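Local coordinates for petrobactin-binding protein YclQ (Bacillus subtilis subsp. subtilis str. 168, PDB 3GFV) that binds iron-free and ferric petrobactin, and the precursor 3,4-dihydroxybenzoic acid, for siderophore uptake by the YclNOPQ ABC transporter, at residues 187-192 and 196-201. Numbering follows the deposited sequence.
Sequences FGPKSR and IHDVFG
The His197 imidazole turns one edge to the carbonyl oxygen of Phe187, which lies near the ring plane but 4.0 Å from NE2, too far for a direct bond. A water to one side of the two bridges them, donating to Phe187 O at 2.6 Å and hydrogen-bonded to His197 NE2 at 2.8 Å; ND1 is hydrogen-bonded to Val202 O, which helps fix the ring's rotation. Gly188 C and Pro189 N approach CD2 obliquely, each at 4.0 Å. The Phe187 ring has Ser191 OG in plane at its edge. The Asp198 carboxylate presents OD2, through its syn lone pair, to Lys190 N at 2.7 Å with an N-H...O angle of 155°. Its OD1 rests 3.3 Å from Pro189 CB and makes a long salt bridge, 3.7 Å, with Lys190 NZ, whose last bend (chi4 -73°) turns NZ toward the acid. Asp198 thus grips the middle of a type II turn, Gly188 to Ser191, whose Gly188 O accepts from both Ser191 N and Ser191 OG. Within the periplasmic binding protein fold, the contact ties the loop leaving strand 183-187 to the short helix 195-198; Phe187 and His197 lean on strand 173-180, while Phe200 packs against helix 281-296.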
loop_
_atom_site.group_PDB
_atom_site.type_symbol
_atom_site.label_atom_id
_atom_site.label_comp_id
_atom_site.label_asym_id
_atom_site.label_seq_id
_atom_site.Cartn_x
_atom_site.Cartn_y
_atom_site.Cartn_z
ATOM N N PHE A 187 6.759 -12.575 4.378
ATOM C CA PHE A 187 6.885 -11.797 3.167
ATOM C C PHE A 187 8.341 -11.407 2.989
ATOM O O PHE A 187 8.955 -10.815 3.895
ATOM C CB PHE A 187 6.030 -10.542 3.304
ATOM C CG PHE A 187 4.563 -10.817 3.282
ATOM C CD1 PHE A 187 3.862 -10.778 2.077
ATOM C CD2 PHE A 187 3.873 -11.118 4.460
ATOM C CE1 PHE A 187 2.493 -11.035 2.049
ATOM C CE2 PHE A 187 2.507 -11.374 4.437
ATOM C CZ PHE A 187 1.817 -11.327 3.234
ATOM N N GLY A 188 8.889 -11.737 1.826
ATOM C CA GLY A 188 10.260 -11.397 1.522
ATOM C C GLY A 188 10.329 -10.509 0.298
ATOM O O GLY A 188 9.318 -9.902 -0.111
ATOM N N PRO A 189 11.519 -10.416 -0.299
ATOM C CA PRO A 189 11.698 -9.591 -1.499
ATOM C C PRO A 189 10.652 -9.886 -2.577
ATOM O O PRO A 189 10.301 -11.042 -2.799
ATOM C CB PRO A 189 13.102 -9.979 -1.982
ATOM C CG PRO A 189 13.828 -10.374 -0.728
ATOM C CD PRO A 189 12.756 -11.134 0.070
ATOM N N LYS A 190 10.150 -8.827 -3.215
ATOM C CA LYS A 190 9.238 -8.920 -4.362
ATOM C C LYS A 190 7.821 -9.322 -3.963
ATOM O O LYS A 190 6.932 -9.391 -4.809
ATOM C CB LYS A 190 9.780 -9.883 -5.422
ATOM C CG LYS A 190 11.222 -9.625 -5.818
ATOM C CD LYS A 190 11.344 -8.504 -6.820
ATOM C CE LYS A 190 12.791 -8.320 -7.282
ATOM N NZ LYS A 190 13.663 -7.703 -6.227
ATOM N N SER A 191 7.601 -9.575 -2.676
ATOM C CA SER A 191 6.259 -9.905 -2.201
ATOM C C SER A 191 5.443 -8.635 -1.974
ATOM O O SER A 191 5.918 -7.504 -2.177
ATOM C CB SER A 191 6.311 -10.731 -0.903
ATOM O OG SER A 191 6.653 -9.898 0.201
ATOM N N ARG A 192 4.210 -8.826 -1.533
ATOM C CA ARG A 192 3.341 -7.709 -1.239
ATOM C C ARG A 192 4.009 -6.664 -0.341
ATOM O O ARG A 192 3.842 -5.471 -0.533
ATOM C CB ARG A 192 2.081 -8.243 -0.571
ATOM C CG ARG A 192 1.109 -7.169 -0.183
ATOM C CD ARG A 192 -0.086 -7.843 0.457
ATOM N NE ARG A 192 -1.240 -6.965 0.509
ATOM C CZ ARG A 192 -2.457 -7.373 0.840
ATOM N NH1 ARG A 192 -2.672 -8.651 1.142
ATOM N NH2 ARG A 192 -3.454 -6.504 0.867
ATOM N N ILE A 196 10.042 -3.330 2.043
ATOM C CA ILE A 196 10.853 -3.119 3.238
ATOM C C ILE A 196 12.294 -3.558 2.943
ATOM O O ILE A 196 13.255 -2.925 3.393
ATOM C CB ILE A 196 10.247 -3.873 4.437
ATOM C CG1 ILE A 196 9.002 -3.116 4.928
ATOM C CG2 ILE A 196 11.276 -4.004 5.551
ATOM C CD1 ILE A 196 8.090 -3.915 5.898
ATOM N N HIS A 197 12.427 -4.599 2.132
ATOM C CA HIS A 197 13.743 -5.036 1.646
ATOM C C HIS A 197 14.155 -4.409 0.319
ATOM O O HIS A 197 15.310 -3.957 0.169
ATOM C CB HIS A 197 13.758 -6.559 1.497
ATOM C CG HIS A 197 13.274 -7.273 2.709
ATOM N ND1 HIS A 197 13.954 -7.235 3.914
ATOM C CD2 HIS A 197 12.191 -8.060 2.916
ATOM C CE1 HIS A 197 13.302 -7.956 4.803
ATOM N NE2 HIS A 197 12.226 -8.472 4.221
ATOM N N ASP A 198 13.231 -4.382 -0.643
ATOM C CA ASP A 198 13.572 -4.020 -2.014
ATOM C C ASP A 198 13.821 -2.525 -2.168
ATOM O O ASP A 198 14.600 -2.099 -3.020
ATOM C CB ASP A 198 12.448 -4.439 -2.965
ATOM C CG ASP A 198 12.166 -5.930 -2.912
ATOM O OD1 ASP A 198 13.121 -6.714 -2.709
ATOM O OD2 ASP A 198 10.994 -6.308 -3.062
ATOM N N VAL A 199 13.153 -1.736 -1.343
ATOM C CA VAL A 199 13.181 -0.285 -1.494
ATOM C C VAL A 199 13.886 0.347 -0.303
ATOM O O VAL A 199 14.789 1.162 -0.477
ATOM C CB VAL A 199 11.754 0.272 -1.623
ATOM C CG1 VAL A 199 11.771 1.779 -1.736
ATOM C CG2 VAL A 199 11.082 -0.327 -2.855
ATOM N N PHE A 200 13.497 -0.069 0.910
ATOM C CA PHE A 200 14.012 0.555 2.123
ATOM C C PHE A 200 15.344 -0.028 2.567
ATOM O O PHE A 200 15.958 0.482 3.506
ATOM C CB PHE A 200 13.019 0.443 3.293
ATOM C CG PHE A 200 11.669 1.056 3.013
ATOM C CD1 PHE A 200 11.517 1.981 1.994
ATOM C CD2 PHE A 200 10.559 0.694 3.779
ATOM C CE1 PHE A 200 10.272 2.534 1.733
ATOM C CE2 PHE A 200 9.293 1.248 3.538
ATOM C CZ PHE A 200 9.151 2.172 2.509
ATOM N N GLY A 201 15.767 -1.121 1.936
ATOM C CA GLY A 201 17.125 -1.608 2.145
ATOM C C GLY A 201 17.379 -2.522 3.342
ATOM O O GLY A 201 18.537 -2.826 3.659
HETATM O O HOH W 1 11.052 -10.735 5.395
#